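Local coordinates for putative lipase (PDB 3BZW), which probably hydrolyses ester bonds of lipid substrates such as lysophospholipids, as a GDSL-like member of the SGNH hydrolase clan, at residues 60-65 / 86-91; 80-85 / 155-160. One frame throughout, in Å; residues are numbered along the deposited sequence.

How the interactions relate
After strand 28-33 and helix 49-57 the chain reaches residues 60-65, on strand 60-63 at one edge of the parallel sheet, then climbs through helix 74-85, whose closing part, residues 80-85, forms the first half of interaction 2. Residues 86-91 follow directly and fold back on the strand: interaction 1 closes this 20-residue loop. Interaction 2 closes a longer one of 69 residues, which includes strand 91-95 and the antiparallel pair 111-122 and 127-136, when residues 155-160 reach helix 74-85. The two loops cross rather than nest. They meet at that helix, where Tyr64 OH probably hydrogen-bonds Glu84 OE1 (2.6 Å), so edge strand, helix 74-85 and the end of helix 143-157 are tied in series.

Interaction 1 (60-65 / 86-91); sequences TPFVYG and GGEVDA
Phe62 points its ring away from the edge strand and into the bend of the chain at Glu88 and Val89. With CG anti to the carbonyl carbon (chi1 -62°), the far corner of the ring, CE2 and CZ, is carried to the backbone turn. There Val89 N sits at the ring edge, close to its plane and 4.0 Å from CE2. Glu88 CB rests 4.0 Å from Phe62 CZ, and beyond it the extended glutamate chain runs at about a right angle to the phenylalanine side chain. Its carboxylate is turned 69° from the ring plane, with Glu88 OE1 approaching Phe62 CZ obliquely at 3.7 Å. The apolar side-chain pair is with Val89, whose CB lies 4.3 Å from Phe62 CD2. The contact is small, burying 124 Å², and sets an aromatic ring against a carboxylate, a backbone N and one apolar side chain. The polar ends of Glu88 are engaged elsewhere: OE2 is hydrogen-bonded to ND1 of His85, while OE1 makes a long, weak ion pair with Lys28. Since the ring of His85 also stacks on Phe62, the histidine links the two partners a second time and probably helps to fix the carboxylate beside the ring. In the fold this is the two ends of a beta-alpha-beta crossover meeting: strand 60-63 leads into helix 74-85, and the loop 86-91 returns to strand 91-95, skipping the place taken by strand 28-33. Phe62 and Tyr64 face helix 74-85, whereas Pro61 and Val63 pack on helix 49-57 across the sheet.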
ATOM      1  N   THR A  60      38.330  -4.130 -31.789  1.00  6.48           N
ATOM      2  CA  THR A  60      39.552  -4.727 -31.257  1.00  6.13           C
ATOM      3  C   THR A  60      39.381  -4.900 -29.752  1.00  6.71           C
ATOM      4  O   THR A  60      39.139  -3.935 -29.030  1.00  6.87           O
ATOM      5  CB  THR A  60      40.780  -3.836 -31.528  1.00  6.36           C
ATOM      6  OG1 THR A  60      40.992  -3.735 -32.942  1.00  7.88           O
ATOM      7  CG2 THR A  60      42.024  -4.427 -30.873  1.00  6.92           C
ATOM      8  N   PRO A  61      39.507  -6.138 -29.261  1.00  5.89           N
ATOM      9  CA  PRO A  61      39.344  -6.375 -27.827  1.00  7.15           C
ATOM     10  C   PRO A  61      40.625  -6.420 -26.995  1.00  7.50           C
ATOM     11  O   PRO A  61      41.584  -7.100 -27.348  1.00  7.93           O
ATOM     12  CB  PRO A  61      38.620  -7.712 -27.802  1.00  6.61           C
ATOM     13  CG  PRO A  61      39.343  -8.460 -28.897  1.00  6.72           C
ATOM     14  CD  PRO A  61      39.519  -7.415 -30.004  1.00  6.15           C
ATOM     15  N   PHE A  62      40.632  -5.676 -25.897  1.00  6.47           N
ATOM     16  CA  PHE A  62      41.749  -5.687 -24.962  1.00  6.37           C
ATOM     17  C   PHE A  62      41.070  -6.321 -23.743  1.00  6.94           C
ATOM     18  O   PHE A  62      40.381  -5.644 -22.977  1.00  4.50           O
ATOM     19  CB  PHE A  62      42.225  -4.263 -24.654  1.00  6.71           C
ATOM     20  CG  PHE A  62      42.745  -3.517 -25.859  1.00  8.78           C
ATOM     21  CD1 PHE A  62      43.595  -4.139 -26.774  1.00  9.27           C
ATOM     22  CD2 PHE A  62      42.416  -2.180 -26.058  1.00  7.67           C
ATOM     23  CE1 PHE A  62      44.107  -3.436 -27.866  1.00  7.43           C
ATOM     24  CE2 PHE A  62      42.923  -1.469 -27.147  1.00  9.81           C
ATOM     25  CZ  PHE A  62      43.771  -2.102 -28.052  1.00  8.68           C
ATOM     26  N   VAL A  63      41.251  -7.627 -23.587  1.00  5.27           N
ATOM     27  CA  VAL A  63      40.599  -8.375 -22.513  1.00  7.69           C
ATOM     28  C   VAL A  63      41.419  -8.579 -21.250  1.00  8.30           C
ATOM     29  O   VAL A  63      42.539  -9.091 -21.293  1.00  9.27           O
ATOM     30  CB  VAL A  63      40.139  -9.759 -23.029  1.00  8.09           C
ATOM     31  CG1 VAL A  63      39.349 -10.483 -21.956  1.00  8.60           C
ATOM     32  CG2 VAL A  63      39.311  -9.588 -24.292  1.00  8.67           C
ATOM     33  N   TYR A  64      40.839  -8.199 -20.116  1.00  5.71           N
ATOM     34  CA  TYR A  64      41.519  -8.328 -18.838  1.00  6.54           C
ATOM     35  C   TYR A  64      40.773  -9.201 -17.838  1.00  7.16           C
ATOM     36  O   TYR A  64      41.281  -9.491 -16.756  1.00  5.38           O
ATOM     37  CB  TYR A  64      41.777  -6.928 -18.270  1.00  6.79           C
ATOM     38  CG  TYR A  64      42.812  -6.205 -19.092  1.00  9.05           C
ATOM     39  CD1 TYR A  64      44.170  -6.427 -18.878  1.00  8.94           C
ATOM     40  CD2 TYR A  64      42.439  -5.405 -20.169  1.00  8.50           C
ATOM     41  CE1 TYR A  64      45.131  -5.878 -19.721  1.00 11.19           C
ATOM     42  CE2 TYR A  64      43.394  -4.850 -21.020  1.00 10.77           C
ATOM     43  CZ  TYR A  64      44.737  -5.096 -20.791  1.00 12.68           C
ATOM     44  OH  TYR A  64      45.685  -4.585 -21.651  1.00 14.39           O
ATOM     45  N   GLY A  65      39.574  -9.638 -18.213  1.00  7.71           N
ATOM     46  CA  GLY A  65      38.799 -10.486 -17.325  1.00  6.47           C
ATOM     47  C   GLY A  65      39.536 -11.771 -16.992  1.00  7.86           C
ATOM     48  O   GLY A  65      40.153 -12.390 -17.858  1.00  6.28           O
ATOM     49  N   GLY A  86      46.576   2.316 -23.059  1.00 11.33           N
ATOM     50  CA  GLY A  86      46.028   3.624 -22.754  1.00 14.27           C
ATOM     51  C   GLY A  86      45.772   4.529 -23.946  1.00 14.73           C
ATOM     52  O   GLY A  86      44.712   5.148 -24.040  1.00 15.34           O
ATOM     53  N   GLY A  87      46.730   4.605 -24.865  1.00 15.05           N
ATOM     54  CA  GLY A  87      46.565   5.469 -26.020  1.00 15.04           C
ATOM     55  C   GLY A  87      45.767   4.896 -27.173  1.00 15.40           C
ATOM     56  O   GLY A  87      45.541   5.583 -28.168  1.00 15.62           O
ATOM     57  N   GLU A  88      45.333   3.646 -27.046  1.00 14.31           N
ATOM     58  CA  GLU A  88      44.565   2.990 -28.105  1.00 15.71           C
ATOM     59  C   GLU A  88      43.088   2.794 -27.772  1.00 13.21           C
ATOM     60  O   GLU A  88      42.229   2.901 -28.645  1.00 12.42           O
ATOM     61  CB  GLU A  88      45.148   1.605 -28.409  1.00 18.94           C
ATOM     62  CG  GLU A  88      46.631   1.564 -28.709  1.00 25.53           C
ATOM     63  CD  GLU A  88      47.154   0.137 -28.809  1.00 27.54           C
ATOM     64  OE1 GLU A  88      46.736  -0.593 -29.735  1.00 30.51           O
ATOM     65  OE2 GLU A  88      47.977  -0.255 -27.957  1.00 28.13           O
ATOM     66  N   VAL A  89      42.798   2.497 -26.511  1.00 11.60           N
ATOM     67  CA  VAL A  89      41.422   2.222 -26.093  1.00  9.19           C
ATOM     68  C   VAL A  89      40.431   3.368 -26.299  1.00  9.27           C
ATOM     69  O   VAL A  89      40.743   4.534 -26.043  1.00  8.88           O
ATOM     70  CB  VAL A  89      41.384   1.748 -24.614  1.00  8.19           C
ATOM     71  CG1 VAL A  89      41.619   2.919 -23.673  1.00  9.07           C
ATOM     72  CG2 VAL A  89      40.059   1.055 -24.326  1.00  7.16           C
ATOM     73  N   ASP A  90      39.237   3.018 -26.776  1.00  8.20           N
ATOM     74  CA  ASP A  90      38.170   3.986 -27.036  1.00  8.44           C
ATOM     75  C   ASP A  90      37.034   3.890 -26.028  1.00  7.73           C
ATOM     76  O   ASP A  90      36.428   4.895 -25.667  1.00  6.47           O
ATOM     77  CB  ASP A  90      37.582   3.778 -28.435  1.00  8.06           C
ATOM     78  CG  ASP A  90      38.592   4.003 -29.528  1.00 11.05           C
ATOM     79  OD1 ASP A  90      39.267   5.053 -29.497  1.00 11.31           O
ATOM     80  OD2 ASP A  90      38.704   3.134 -30.419  1.00 10.58           O
ATOM     81  N   ALA A  91      36.730   2.675 -25.593  1.00  8.65           N
ATOM     82  CA  ALA A  91      35.651   2.468 -24.631  1.00  7.94           C
ATOM     83  C   ALA A  91      35.984   1.310 -23.702  1.00  8.47           C
ATOM     84  O   ALA A  91      36.891   0.522 -23.972  1.00  8.28           O
ATOM     85  CB  ALA A  91      34.340   2.202 -25.365  1.00  5.80           C
TER

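Interaction 2 (80-85 / 155-160); sequences KLKKEH and KKLFPD
Lys82 NZ reaches the carbonyl oxygen of Leu157 with a weak hydrogen bond of 3.3 Å, the single polar link between the two segments. CG of Lys82 stands anti to the backbone N (chi1 -174°), and the chain bends at chi2 (69°) and again at chi4, which brings the ammonium group to the end of helix 143-157, where carbonyl groups gather and the charge is likely to be welcome. On the way it slides along Phe158 in the opposite direction to that side chain, Lys82 CD coming to 3.5 Å from Phe158 CE1. The ammonium itself lies far from the ring, at most a weak cation-pi attraction. Leu157 adds its CD2, 4.3 Å from Lys82 CG. Both helices cover the same side of the parallel sheet of this alpha/beta/alpha SGNH fold, and Leu81 and Phe158 each pack on Ile92 of strand 91-95. Phe158, the first residue to leave the helical path, lays its ring against Leu81 and Lys82: CZ lies 3.9 Å from Leu81 CD2, and Lys82 N stands at the ring edge, in plane, 3.7 Å from the same carbon. An alanine here would take away the ring and would probably leave Leu81 and the aliphatic part of Lys82 without their partner. Beyond the contact, Lys156 forms a salt bridge with Glu228 of a second subunit.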
ATOM      1  N   LYS A  80      46.017  -1.977 -15.698  1.00  7.89           N
ATOM      2  CA  LYS A  80      46.768  -2.747 -16.677  1.00  9.90           C
ATOM      3  C   LYS A  80      46.348  -2.328 -18.082  1.00  8.74           C
ATOM      4  O   LYS A  80      47.178  -2.234 -18.987  1.00 10.37           O
ATOM      5  CB  LYS A  80      46.543  -4.249 -16.471  1.00 11.06           C
ATOM      6  CG  LYS A  80      47.597  -5.113 -17.148  1.00 16.08           C
ATOM      7  CD  LYS A  80      47.421  -6.590 -16.836  1.00 17.37           C
ATOM      8  CE  LYS A  80      48.537  -7.404 -17.477  1.00 21.09           C
ATOM      9  NZ  LYS A  80      48.333  -8.873 -17.340  1.00 22.06           N
ATOM     10  N   LEU A  81      45.058  -2.071 -18.258  1.00  6.96           N
ATOM     11  CA  LEU A  81      44.534  -1.636 -19.545  1.00  7.16           C
ATOM     12  C   LEU A  81      45.177  -0.301 -19.922  1.00  7.48           C
ATOM     13  O   LEU A  81      45.616  -0.115 -21.054  1.00  9.06           O
ATOM     14  CB  LEU A  81      43.012  -1.475 -19.465  1.00  6.92           C
ATOM     15  CG  LEU A  81      42.296  -0.806 -20.639  1.00  9.62           C
ATOM     16  CD1 LEU A  81      42.445  -1.648 -21.894  1.00  8.47           C
ATOM     17  CD2 LEU A  81      40.823  -0.625 -20.289  1.00  8.07           C
ATOM     18  N   LYS A  82      45.232   0.621 -18.964  1.00  8.35           N
ATOM     19  CA  LYS A  82      45.822   1.940 -19.192  1.00  9.44           C
ATOM     20  C   LYS A  82      47.291   1.792 -19.581  1.00 10.06           C
ATOM     21  O   LYS A  82      47.757   2.388 -20.555  1.00 11.21           O
ATOM     22  CB  LYS A  82      45.719   2.794 -17.923  1.00 11.55           C
ATOM     23  CG  LYS A  82      46.176   4.249 -18.091  1.00 14.99           C
ATOM     24  CD  LYS A  82      45.214   5.025 -18.983  1.00 16.76           C
ATOM     25  CE  LYS A  82      45.672   6.460 -19.221  1.00 19.43           C
ATOM     26  NZ  LYS A  82      45.741   7.262 -17.975  1.00 22.21           N
ATOM     27  N   LYS A  83      48.011   0.984 -18.815  1.00  9.78           N
ATOM     28  CA  LYS A  83      49.429   0.748 -19.054  1.00 11.80           C
ATOM     29  C   LYS A  83      49.723   0.166 -20.436  1.00 11.64           C
ATOM     30  O   LYS A  83      50.562   0.682 -21.174  1.00  9.77           O
ATOM     31  CB  LYS A  83      49.985  -0.199 -17.987  1.00 12.93           C
ATOM     32  CG  LYS A  83      51.438  -0.603 -18.203  1.00 19.17           C
ATOM     33  CD  LYS A  83      51.841  -1.739 -17.271  1.00 22.97           C
ATOM     34  CE  LYS A  83      53.225  -2.276 -17.619  1.00 27.27           C
ATOM     35  NZ  LYS A  83      53.616  -3.443 -16.767  1.00 28.01           N
ATOM     36  N   GLU A  84      49.022  -0.904 -20.787  1.00 10.44           N
ATOM     37  CA  GLU A  84      49.262  -1.571 -22.059  1.00 11.29           C
ATOM     38  C   GLU A  84      48.587  -0.979 -23.294  1.00 11.63           C
ATOM     39  O   GLU A  84      49.121  -1.101 -24.396  1.00 11.22           O
ATOM     40  CB  GLU A  84      48.889  -3.049 -21.934  1.00 11.25           C
ATOM     41  CG  GLU A  84      49.445  -3.712 -20.674  1.00 13.08           C
ATOM     42  CD  GLU A  84      49.125  -5.190 -20.600  1.00 13.53           C
ATOM     43  OE1 GLU A  84      48.028  -5.580 -21.043  1.00 13.93           O
ATOM     44  OE2 GLU A  84      49.965  -5.959 -20.089  1.00 16.33           O
ATOM     45  N   HIS A  85      47.430  -0.338 -23.129  1.00 10.72           N
ATOM     46  CA  HIS A  85      46.718   0.221 -24.280  1.00 11.33           C
ATOM     47  C   HIS A  85      46.081   1.588 -24.050  1.00 11.59           C
ATOM     48  O   HIS A  85      45.157   1.974 -24.770  1.00 12.47           O
ATOM     49  CB  HIS A  85      45.630  -0.757 -24.729  1.00 11.42           C
ATOM     50  CG  HIS A  85      46.152  -2.114 -25.082  1.00 12.07           C
ATOM     51  ND1 HIS A  85      46.942  -2.340 -26.187  1.00 10.66           N
ATOM     52  CD2 HIS A  85      46.022  -3.309 -24.459  1.00 11.26           C
ATOM     53  CE1 HIS A  85      47.280  -3.617 -26.230  1.00 11.75           C
ATOM     54  NE2 HIS A  85      46.735  -4.226 -25.193  1.00 13.53           N
ATOM     55  N   LYS A 155      37.092   6.302 -13.748  1.00  5.31           N
ATOM     56  CA  LYS A 155      36.921   7.684 -14.178  1.00  6.02           C
ATOM     57  C   LYS A 155      38.217   8.481 -14.077  1.00  5.64           C
ATOM     58  O   LYS A 155      38.465   9.375 -14.880  1.00  8.88           O
ATOM     59  CB  LYS A 155      35.808   8.362 -13.366  1.00  7.17           C
ATOM     60  CG  LYS A 155      34.401   7.913 -13.770  1.00  5.84           C
ATOM     61  CD  LYS A 155      33.330   8.609 -12.936  1.00  3.02           C
ATOM     62  CE  LYS A 155      31.932   8.221 -13.386  1.00  4.28           C
ATOM     63  NZ  LYS A 155      31.570   8.807 -14.715  1.00  3.84           N
ATOM     64  N   LYS A 156      39.046   8.153 -13.093  1.00  6.26           N
ATOM     65  CA  LYS A 156      40.325   8.841 -12.921  1.00  6.78           C
ATOM     66  C   LYS A 156      41.289   8.491 -14.057  1.00  7.17           C
ATOM     67  O   LYS A 156      42.014   9.353 -14.557  1.00  6.15           O
ATOM     68  CB  LYS A 156      40.965   8.455 -11.583  1.00 10.21           C
ATOM     69  CG  LYS A 156      40.398   9.179 -10.370  1.00 14.02           C
ATOM     70  CD  LYS A 156      40.984   8.613  -9.082  1.00 18.40           C
ATOM     71  CE  LYS A 156      41.328   9.707  -8.087  1.00 23.60           C
ATOM     72  NZ  LYS A 156      42.429  10.580  -8.593  1.00 25.77           N
ATOM     73  N   LEU A 157      41.284   7.225 -14.462  1.00  6.93           N
ATOM     74  CA  LEU A 157      42.169   6.753 -15.523  1.00  7.31           C
ATOM     75  C   LEU A 157      41.662   7.038 -16.935  1.00  7.30           C
ATOM     76  O   LEU A 157      42.450   7.308 -17.846  1.00  6.23           O
ATOM     77  CB  LEU A 157      42.402   5.248 -15.370  1.00  7.64           C
ATOM     78  CG  LEU A 157      43.129   4.776 -14.109  1.00  9.58           C
ATOM     79  CD1 LEU A 157      42.989   3.267 -13.973  1.00 10.50           C
ATOM     80  CD2 LEU A 157      44.597   5.175 -14.175  1.00 12.22           C
ATOM     81  N   PHE A 158      40.347   6.988 -17.112  1.00  6.20           N
ATOM     82  CA  PHE A 158      39.741   7.207 -18.422  1.00  8.22           C
ATOM     83  C   PHE A 158      38.589   8.203 -18.340  1.00  8.30           C
ATOM     84  O   PHE A 158      37.464   7.893 -18.730  1.00  8.74           O
ATOM     85  CB  PHE A 158      39.223   5.869 -18.955  1.00  7.83           C
ATOM     86  CG  PHE A 158      40.263   4.783 -18.981  1.00  9.69           C
ATOM     87  CD1 PHE A 158      41.209   4.732 -20.000  1.00  9.75           C
ATOM     88  CD2 PHE A 158      40.298   3.809 -17.986  1.00 10.56           C
ATOM     89  CE1 PHE A 158      42.174   3.725 -20.028  1.00  9.74           C
ATOM     90  CE2 PHE A 158      41.259   2.798 -18.005  1.00 12.22           C
ATOM     91  CZ  PHE A 158      42.196   2.755 -19.026  1.00  9.47           C
ATOM     92  N   PRO A 159      38.861   9.428 -17.861  1.00  8.53           N
ATOM     93  CA  PRO A 159      37.821  10.453 -17.731  1.00  7.84           C
ATOM     94  C   PRO A 159      37.105  10.898 -19.003  1.00  8.37           C
ATOM     95  O   PRO A 159      35.971  11.375 -18.936  1.00  8.11           O
ATOM     96  CB  PRO A 159      38.562  11.608 -17.048  1.00  6.92           C
ATOM     97  CG  PRO A 159      39.948  11.470 -17.582  1.00  7.07           C
ATOM     98  CD  PRO A 159      40.180   9.972 -17.490  1.00  8.56           C
ATOM     99  N   ASP A 160      37.748  10.733 -20.156  1.00  7.19           N
ATOM    100  CA  ASP A 160      37.154  11.168 -21.421  1.00  8.21           C
ATOM    101  C   ASP A 160      36.653  10.026 -22.295  1.00  7.70           C
ATOM    102  O   ASP A 160      36.364  10.219 -23.479  1.00  7.32           O
ATOM    103  CB  ASP A 160      38.178  11.997 -22.206  1.00 10.87           C
ATOM    104  CG  ASP A 160      39.399  11.181 -22.621  1.00 14.96           C
ATOM    105  OD1 ASP A 160      39.635  10.102 -22.031  1.00 15.44           O
ATOM    106  OD2 ASP A 160      40.132  11.628 -23.526  1.00 16.00           O
TER